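Local structure of BIFUNCTIONAL PROTEIN Proline utilization A (PutA) (Corynebacterium freiburgense, 5UX5) at residues R484-P489 with V541-A546; P491-I496 with E622-A627; N586-A591 with A611-I616. The protein catalyses the two-step oxidation of proline to glutamate, joining an FAD-dependent proline dehydrogenase and an NAD-dependent aldehyde dehydrogenase in a single chain. All coordinates share one frame; numbering follows the deposited sequence.

In the fold
The three contacts lie in or against the aldehyde dehydrogenase half of the chain. Contacts 1 and 2 use successive pieces of the loop between helices 477-484 and 499-511; contact 1 lays its piece on helix 535-544, contact 2 on the start of helix 624-636. Their segments alternate along the chain, their centres are about 15 Å apart, and the carboxylate of Glu-545 accepts hydrogen bonds from the backbone N of Arg-625 and of Cys-626. Contact 3, nested inside the loop of chain closed by contact 2, pairs strands 580-591 and 614-618; its centre is about 19 Å from that of contact 2 and about 29 Å from that of contact 1. The 485-498 loop thus touches both helices, and helix 624-636 follows strand 614-618 of the NAD-binding sheet.

Contact 1: R484-P489 with V541-A546; sequences RTLEDP and VMTHEA
Asp-488 lies flat over the ring of His-544, a CH-pi and carboxylate stack where the loop after helix 477-484 meets helix 535-544 of the aldehyde dehydrogenase fold. Taken atom by atom, the aspartate begins with CB, which sits 3.6 Å from the centroid of the His-544 ring and only 5° off its normal. The next atom, CG, has moved toward the root of the imidazole and is 3.5 Å from His-544 CG. Of the two oxygens, OD1 reaches past the ring to His-544 CB, while OD2 hangs over CD2 at 3.9 Å from that atom of His-544. CG is trans to the backbone N (chi1 179°), which carries it over the imidazole, and chi2 turns the carboxylate to within 11° of the ring plane.

The polar ends are tied locally: His-544 ND1 bonds Gly-540 O one turn back, which helps fix the rotation of the ring, and Asp-488 OD1 has a weak bond to Gln-490 NE2. His-757 also meets the imidazole with a nearly parallel ring.

On either side of Asp-488 in the sequence the contact is largely apolar. Before it, Leu-486 CD1 makes only a loose approach to Thr-543 OG1 (4.4 Å), and the leucine packs mainly on Gln-536, Leu-539 and Ile-550. After it, Pro-489 crosses Val-541 at about a right angle, its CD 3.6 Å from Val-541 N and its CG 3.7 Å from Val-541 CB.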
loop_
_atom_site.group_PDB
_atom_site.type_symbol
_atom_site.label_atom_id
_atom_site.label_comp_id
_atom_site.label_asym_id
_atom_site.label_seq_id
_atom_site.Cartn_x
_atom_site.Cartn_y
_atom_site.Cartn_z
ATOM N N ARG A 484 20.824 -6.056 -0.323
ATOM C CA ARG A 484 21.643 -7.214 -0.637
ATOM C C ARG A 484 22.399 -7.735 0.581
ATOM O O ARG A 484 22.634 -8.942 0.681
ATOM C CB ARG A 484 22.634 -6.870 -1.746
ATOM C CG ARG A 484 22.022 -6.820 -3.137
ATOM C CD ARG A 484 23.061 -6.446 -4.168
ATOM N NE ARG A 484 22.472 -5.839 -5.360
ATOM C CZ ARG A 484 22.451 -4.530 -5.600
ATOM N NH1 ARG A 484 22.985 -3.691 -4.728
ATOM N NH2 ARG A 484 21.904 -4.054 -6.713
ATOM N N THR A 485 22.811 -6.855 1.497
ATOM C CA THR A 485 23.703 -7.213 2.599
ATOM C C THR A 485 22.977 -7.525 3.910
ATOM O O THR A 485 23.598 -7.461 4.974
ATOM C CB THR A 485 24.750 -6.106 2.833
ATOM O OG1 THR A 485 24.140 -4.949 3.439
ATOM C CG2 THR A 485 25.456 -5.714 1.532
ATOM N N LEU A 486 21.702 -7.897 3.871
ATOM C CA LEU A 486 20.979 -8.128 5.120
ATOM C C LEU A 486 21.530 -9.341 5.868
ATOM O O LEU A 486 21.985 -10.316 5.270
ATOM C CB LEU A 486 19.483 -8.303 4.852
ATOM C CG LEU A 486 18.628 -7.048 4.623
ATOM C CD1 LEU A 486 17.188 -7.439 4.395
ATOM C CD2 LEU A 486 18.741 -6.053 5.802
ATOM N N GLU A 487 21.501 -9.268 7.192
ATOM C CA GLU A 487 22.090 -10.309 8.023
ATOM C C GLU A 487 21.023 -11.249 8.586
ATOM O O GLU A 487 19.825 -11.042 8.409
ATOM C CB GLU A 487 22.907 -9.663 9.139
ATOM C CG GLU A 487 24.015 -8.763 8.599
ATOM C CD GLU A 487 24.935 -8.290 9.686
ATOM O OE1 GLU A 487 24.474 -7.522 10.555
ATOM O OE2 GLU A 487 26.115 -8.705 9.691
ATOM N N ASP A 488 21.480 -12.306 9.276
ATOM C CA ASP A 488 20.614 -13.336 9.864
ATOM C C ASP A 488 20.898 -13.395 11.364
ATOM O O ASP A 488 21.537 -14.340 11.853
ATOM C CB ASP A 488 20.837 -14.688 9.180
ATOM C CG ASP A 488 19.986 -15.820 9.769
ATOM O OD1 ASP A 488 19.109 -15.541 10.612
ATOM O OD2 ASP A 488 20.163 -16.989 9.347
ATOM N N PRO A 489 20.400 -12.421 12.129
ATOM C CA PRO A 489 20.821 -12.317 13.528
ATOM C C PRO A 489 20.305 -13.482 14.346
ATOM O O PRO A 489 19.180 -13.949 14.164
ATOM C CB PRO A 489 20.244 -10.973 13.984
ATOM C CG PRO A 489 19.295 -10.532 12.930
ATOM C CD PRO A 489 19.579 -11.276 11.688
ATOM N N VAL A 541 16.278 -10.085 10.821
ATOM C CA VAL A 541 15.675 -11.174 11.596
ATOM C C VAL A 541 14.277 -11.516 11.083
ATOM O O VAL A 541 13.858 -12.680 11.140
ATOM C CB VAL A 541 15.646 -10.876 13.104
ATOM C CG1 VAL A 541 14.595 -9.807 13.442
ATOM C CG2 VAL A 541 15.424 -12.181 13.885
ATOM N N MET A 542 13.540 -10.529 10.569
ATOM C CA MET A 542 12.199 -10.805 10.078
ATOM C C MET A 542 12.212 -11.624 8.808
ATOM O O MET A 542 11.302 -12.429 8.601
ATOM C CB MET A 542 11.446 -9.506 9.839
ATOM C CG MET A 542 11.194 -8.777 11.108
ATOM S SD MET A 542 10.735 -7.055 10.895
ATOM C CE MET A 542 8.987 -7.183 10.577
ATOM N N THR A 543 13.222 -11.443 7.943
ATOM C CA THR A 543 13.262 -12.183 6.678
ATOM C C THR A 543 13.787 -13.605 6.852
ATOM O O THR A 543 13.506 -14.457 6.004
ATOM C CB THR A 543 14.085 -11.430 5.614
ATOM O OG1 THR A 543 15.373 -11.075 6.127
ATOM C CG2 THR A 543 13.381 -10.144 5.179
ATOM N N HIS A 544 14.482 -13.899 7.955
ATOM C CA HIS A 544 14.948 -15.255 8.235
ATOM C C HIS A 544 14.025 -15.965 9.231
ATOM O O HIS A 544 13.350 -16.936 8.868
ATOM C CB HIS A 544 16.392 -15.209 8.731
ATOM C CG HIS A 544 17.341 -14.721 7.685
ATOM N ND1 HIS A 544 17.720 -13.398 7.585
ATOM C CD2 HIS A 544 17.941 -15.363 6.656
ATOM C CE1 HIS A 544 18.524 -13.252 6.549
ATOM N NE2 HIS A 544 18.674 -14.429 5.969
ATOM N N GLU A 545 13.958 -15.489 10.481
ATOM C CA GLU A 545 13.183 -16.204 11.492
ATOM C C GLU A 545 11.701 -16.197 11.155
ATOM O O GLU A 545 11.035 -17.233 11.240
ATOM C CB GLU A 545 13.418 -15.615 12.875
ATOM C CG GLU A 545 12.876 -16.511 13.980
ATOM C CD GLU A 545 12.878 -15.860 15.332
ATOM O OE1 GLU A 545 13.228 -16.533 16.326
ATOM O OE2 GLU A 545 12.551 -14.661 15.396
ATOM N N ALA A 546 11.160 -15.038 10.777
ATOM C CA ALA A 546 9.742 -14.964 10.439
ATOM C C ALA A 546 9.444 -15.358 8.996
ATOM O O ALA A 546 8.298 -15.697 8.692
ATOM C CB ALA A 546 9.209 -13.551 10.705
#

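Contact 2: P491-I496 with E622-A627; sequences PKWRLI and EVRRCA
Trp-493 and Arg-624 form the dense centre of this contact, where the loop ahead of helix 499-511 runs past the first turn of helix 624-636. The arginine is laid over one face of the indole: its CD stands 3.4 Å from the centroid of the six-membered ring of Trp-493, nearly on the ring normal. Because the Arg-624 chain is extended from CG to NE, the guanidinium travels on toward the rim of the ring, so the cation-pi interaction is off-centre, with CZ 4.5 Å from the same centroid and 35° off the normal. The guanidinium and indole planes are 40° apart, tilted instead of stacked. From another direction Leu-495 places CD1 over a face of the guanidinium, 3.5 Å from Arg-624 NH2.

A second tight patch lies at Pro-491, whose CD is 3.6 Å from Arg-625 CD. A bend in the arginine at chi3 (-36°) turns its guanidinium so that Pro-491 CD meets it at the edge, while NE makes a weak bond to Pro-489 O.

The other side of the loop faces away from the helix: the CB atoms of Lys-492 and Arg-494 point away from it, the lysine is modelled only to CB, and Arg-494 forms a salt bridge with Glu-501. Trp-493 itself is largely exposed, though His-648 meets it edge-to-face. The arrangement belongs to the surface of the NAD-binding domain of an aldehyde dehydrogenase: the side chain of Arg-624 is about 7 Å from the bound NAD, at the start of the helix that follows strand 614-618.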
loop_
_atom_site.group_PDB
_atom_site.type_symbol
_atom_site.label_atom_id
_atom_site.label_comp_id
_atom_site.label_asym_id
_atom_site.label_seq_id
_atom_site.Cartn_x
_atom_site.Cartn_y
_atom_site.Cartn_z
ATOM N N PRO A 491 20.271 -13.854 18.097
ATOM C CA PRO A 491 20.405 -13.499 19.513
ATOM C C PRO A 491 20.017 -14.655 20.410
ATOM O O PRO A 491 19.100 -15.426 20.114
ATOM C CB PRO A 491 19.429 -12.331 19.690
ATOM C CG PRO A 491 18.494 -12.394 18.546
ATOM C CD PRO A 491 19.160 -13.150 17.438
ATOM N N LYS A 492 20.691 -14.744 21.549
ATOM C CA LYS A 492 20.302 -15.751 22.522
ATOM C C LYS A 492 19.001 -15.345 23.234
ATOM O O LYS A 492 18.692 -14.156 23.393
ATOM C CB LYS A 492 21.446 -15.966 23.517
ATOM N N TRP A 493 18.220 -16.353 23.630
ATOM C CA TRP A 493 17.022 -16.166 24.438
ATOM C C TRP A 493 16.862 -17.356 25.372
ATOM O O TRP A 493 17.341 -18.453 25.078
ATOM C CB TRP A 493 15.751 -16.018 23.603
ATOM C CG TRP A 493 15.479 -17.140 22.652
ATOM C CD1 TRP A 493 15.818 -17.188 21.333
ATOM C CD2 TRP A 493 14.793 -18.376 22.933
ATOM N NE1 TRP A 493 15.393 -18.374 20.771
ATOM C CE2 TRP A 493 14.765 -19.121 21.731
ATOM C CE3 TRP A 493 14.209 -18.926 24.080
ATOM C CZ2 TRP A 493 14.171 -20.370 21.643
ATOM C CZ3 TRP A 493 13.621 -20.176 23.989
ATOM C CH2 TRP A 493 13.608 -20.882 22.776
ATOM N N ARG A 494 16.156 -17.134 26.489
ATOM C CA ARG A 494 15.946 -18.141 27.522
ATOM C C ARG A 494 14.473 -18.487 27.672
ATOM O O ARG A 494 13.606 -17.619 27.548
ATOM C CB ARG A 494 16.452 -17.656 28.868
ATOM C CG ARG A 494 16.542 -18.731 29.935
ATOM C CD ARG A 494 17.010 -18.094 31.211
ATOM N NE ARG A 494 16.097 -17.014 31.560
ATOM C CZ ARG A 494 15.234 -17.081 32.565
ATOM N NH1 ARG A 494 15.198 -18.168 33.333
ATOM N NH2 ARG A 494 14.427 -16.054 32.807
ATOM N N LEU A 495 14.189 -19.753 27.983
ATOM C CA LEU A 495 12.816 -20.199 28.203
ATOM C C LEU A 495 12.453 -20.186 29.688
ATOM O O LEU A 495 13.164 -20.758 30.518
ATOM C CB LEU A 495 12.608 -21.601 27.632
ATOM C CG LEU A 495 11.179 -22.144 27.720
ATOM C CD1 LEU A 495 10.327 -21.579 26.615
ATOM C CD2 LEU A 495 11.170 -23.641 27.645
ATOM N N ILE A 496 11.324 -19.581 30.012
ATOM C CA ILE A 496 10.843 -19.548 31.387
ATOM C C ILE A 496 9.894 -20.717 31.589
ATOM O O ILE A 496 8.912 -20.853 30.854
ATOM C CB ILE A 496 10.146 -18.222 31.696
ATOM C CG1 ILE A 496 11.165 -17.097 31.649
ATOM C CG2 ILE A 496 9.495 -18.294 33.058
ATOM C CD1 ILE A 496 10.574 -15.748 31.840
ATOM N N GLU A 622 7.384 -19.005 17.650
ATOM C CA GLU A 622 8.053 -19.067 16.353
ATOM C C GLU A 622 8.978 -17.879 16.111
ATOM O O GLU A 622 9.825 -17.951 15.217
ATOM C CB GLU A 622 7.027 -19.113 15.209
ATOM C CG GLU A 622 6.151 -20.367 15.095
ATOM C CD GLU A 622 4.987 -20.384 16.092
ATOM O OE1 GLU A 622 4.805 -19.395 16.820
ATOM O OE2 GLU A 622 4.228 -21.374 16.118
ATOM N N VAL A 623 8.825 -16.772 16.845
ATOM C CA VAL A 623 9.545 -15.559 16.461
ATOM C C VAL A 623 10.256 -14.934 17.652
ATOM O O VAL A 623 10.297 -13.711 17.795
ATOM C CB VAL A 623 8.612 -14.543 15.775
ATOM C CG1 VAL A 623 8.300 -14.996 14.361
ATOM C CG2 VAL A 623 7.346 -14.393 16.530
ATOM N N ARG A 624 10.901 -15.767 18.464
ATOM C CA ARG A 624 11.515 -15.272 19.688
ATOM C C ARG A 624 12.724 -14.405 19.392
ATOM O O ARG A 624 13.057 -13.524 20.188
ATOM C CB ARG A 624 11.904 -16.437 20.590
ATOM C CG ARG A 624 10.736 -17.139 21.206
ATOM C CD ARG A 624 11.201 -18.214 22.134
ATOM N NE ARG A 624 10.086 -18.770 22.905
ATOM C CZ ARG A 624 9.757 -20.063 22.952
ATOM N NH1 ARG A 624 10.468 -20.975 22.281
ATOM N NH2 ARG A 624 8.722 -20.450 23.691
ATOM N N ARG A 625 13.433 -14.662 18.295
ATOM C CA ARG A 625 14.563 -13.788 18.005
ATOM C C ARG A 625 14.098 -12.414 17.536
ATOM O O ARG A 625 14.798 -11.423 17.767
ATOM C CB ARG A 625 15.538 -14.425 16.996
ATOM C CG ARG A 625 16.352 -15.571 17.583
ATOM C CD ARG A 625 17.386 -16.167 16.639
ATOM N NE ARG A 625 17.012 -16.247 15.226
ATOM C CZ ARG A 625 16.734 -17.379 14.583
ATOM N NH1 ARG A 625 16.797 -18.541 15.234
ATOM N NH2 ARG A 625 16.416 -17.347 13.287
ATOM N N CYS A 626 12.933 -12.336 16.883
ATOM C CA CYS A 626 12.362 -11.046 16.497
ATOM C C CYS A 626 12.128 -10.149 17.715
ATOM O O CYS A 626 12.552 -8.986 17.738
ATOM C CB CYS A 626 11.066 -11.263 15.716
ATOM S SG CYS A 626 11.311 -11.892 14.023
ATOM N N ALA A 627 11.487 -10.687 18.752
ATOM C CA ALA A 627 11.316 -9.926 19.983
ATOM C C ALA A 627 12.653 -9.502 20.563
ATOM O O ALA A 627 12.791 -8.376 21.054
ATOM C CB ALA A 627 10.550 -10.752 21.006
#

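Contact 3: N586-A591 with A611-I616; sequences NLVVVA and AGAKAI
Leu-587, Val-589, Lys-614 and Ile-616 stand on one face of the sheet and Val-588 and Ala-615 on the other, while the edges of the peptide groups meet between the strands. This is a parallel pair within a beta-alpha-beta crossover (strand 580-591, helix 599-611, strand 614-618), part of the Rossmann-like NAD-binding domain of aldehyde dehydrogenases; Ala-591 touches the bound NAD. Helix 499-511 packs on Leu-587 and Ile-616, whereas Ser-608 of the crossover helix meets Val-588 and Ala-615.

Four backbone bonds join the segments. Val-588 N to Lys-614 O and Ile-616 N to Val-588 O are both 2.9 Å, and Val-590 N to Ile-616 O is 2.7 Å. At the N-terminal end of the pairing Lys-614 N approaches Asn-586 O from above the carbonyl plane, 40° out of it. The lysine chain, bent at chi2 and chi3, curls back round the same oxygen.

The return from the helix is made at Gly-612, in a Schellman motif with positive phi. Beyond it, Ala-613 CB packs against Val-588 CG2. Among the larger side chains, Val-589 and Ile-616 lie side by side, and Leu-587 CD1 comes to 4.0 Å from Ile-616 CG1.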
loop_
_atom_site.group_PDB
_atom_site.type_symbol
_atom_site.label_atom_id
_atom_site.label_comp_id
_atom_site.label_asym_id
_atom_site.label_seq_id
_atom_site.Cartn_x
_atom_site.Cartn_y
_atom_site.Cartn_z
ATOM N N ASN A 586 -1.561 -0.977 36.384
ATOM C CA ASN A 586 -0.168 -1.096 36.784
ATOM C C ASN A 586 0.658 -1.969 35.844
ATOM O O ASN A 586 1.840 -1.674 35.621
ATOM C CB ASN A 586 -0.108 -1.628 38.207
ATOM C CG ASN A 586 -0.675 -0.632 39.193
ATOM O OD1 ASN A 586 -0.579 0.580 38.974
ATOM N ND2 ASN A 586 -1.259 -1.121 40.279
ATOM N N LEU A 587 0.057 -3.013 35.268
ATOM C CA LEU A 587 0.788 -4.035 34.520
ATOM C C LEU A 587 -0.103 -4.588 33.416
ATOM O O LEU A 587 -1.227 -5.016 33.687
ATOM C CB LEU A 587 1.250 -5.172 35.442
ATOM C CG LEU A 587 1.962 -6.418 34.915
ATOM C CD1 LEU A 587 3.246 -6.131 34.127
ATOM C CD2 LEU A 587 2.268 -7.337 36.075
ATOM N N VAL A 588 0.394 -4.568 32.180
ATOM C CA VAL A 588 -0.268 -5.198 31.046
ATOM C C VAL A 588 0.635 -6.291 30.486
ATOM O O VAL A 588 1.848 -6.099 30.373
ATOM C CB VAL A 588 -0.599 -4.172 29.956
ATOM C CG1 VAL A 588 -1.122 -4.892 28.722
ATOM C CG2 VAL A 588 -1.600 -3.143 30.484
ATOM N N VAL A 589 0.040 -7.426 30.104
ATOM C CA VAL A 589 0.756 -8.497 29.419
ATOM C C VAL A 589 0.391 -8.461 27.935
ATOM O O VAL A 589 -0.799 -8.368 27.580
ATOM C CB VAL A 589 0.430 -9.862 30.040
ATOM C CG1 VAL A 589 0.969 -11.013 29.136
ATOM C CG2 VAL A 589 1.003 -9.940 31.425
ATOM N N VAL A 590 1.410 -8.516 27.069
ATOM C CA VAL A 590 1.221 -8.508 25.618
ATOM C C VAL A 590 1.639 -9.864 25.070
ATOM O O VAL A 590 2.835 -10.192 25.022
ATOM C CB VAL A 590 2.008 -7.385 24.927
ATOM C CG1 VAL A 590 1.791 -7.466 23.438
ATOM C CG2 VAL A 590 1.570 -6.038 25.423
ATOM N N ALA A 591 0.657 -10.643 24.641
ATOM C CA ALA A 591 0.871 -11.945 24.023
ATOM C C ALA A 591 0.680 -11.775 22.518
ATOM O O ALA A 591 -0.428 -11.522 22.050
ATOM C CB ALA A 591 -0.072 -12.989 24.619
ATOM N N ALA A 611 -0.032 4.504 28.349
ATOM C CA ALA A 611 -1.119 4.619 29.307
ATOM C C ALA A 611 -0.595 4.847 30.709
ATOM O O ALA A 611 -1.293 5.434 31.543
ATOM C CB ALA A 611 -1.996 3.373 29.260
ATOM N N GLY A 612 0.624 4.402 30.992
ATOM C CA GLY A 612 1.126 4.505 32.348
ATOM C C GLY A 612 1.423 3.196 33.047
ATOM O O GLY A 612 1.761 3.186 34.234
ATOM N N ALA A 613 1.296 2.085 32.338
ATOM C CA ALA A 613 1.525 0.771 32.918
ATOM C C ALA A 613 2.930 0.268 32.612
ATOM O O ALA A 613 3.633 0.797 31.747
ATOM C CB ALA A 613 0.491 -0.223 32.393
ATOM N N LYS A 614 3.346 -0.738 33.376
ATOM C CA LYS A 614 4.465 -1.600 32.995
ATOM C C LYS A 614 3.967 -2.676 32.026
ATOM O O LYS A 614 2.772 -2.996 31.983
ATOM C CB LYS A 614 5.116 -2.249 34.233
ATOM C CG LYS A 614 6.106 -1.329 34.981
ATOM C CD LYS A 614 5.473 -0.169 35.763
ATOM C CE LYS A 614 5.145 -0.572 37.204
ATOM N NZ LYS A 614 3.963 0.133 37.798
ATOM N N ALA A 615 4.863 -3.189 31.189
ATOM C CA ALA A 615 4.446 -4.192 30.212
ATOM C C ALA A 615 5.338 -5.419 30.256
ATOM O O ALA A 615 6.571 -5.311 30.318
ATOM C CB ALA A 615 4.436 -3.632 28.800
ATOM N N ILE A 616 4.700 -6.587 30.173
ATOM C CA ILE A 616 5.378 -7.850 29.903
ATOM C C ILE A 616 5.071 -8.253 28.470
ATOM O O ILE A 616 3.899 -8.363 28.081
ATOM C CB ILE A 616 4.969 -8.952 30.885
ATOM C CG1 ILE A 616 5.647 -8.734 32.233
ATOM C CG2 ILE A 616 5.353 -10.280 30.337
ATOM C CD1 ILE A 616 5.157 -9.653 33.321
#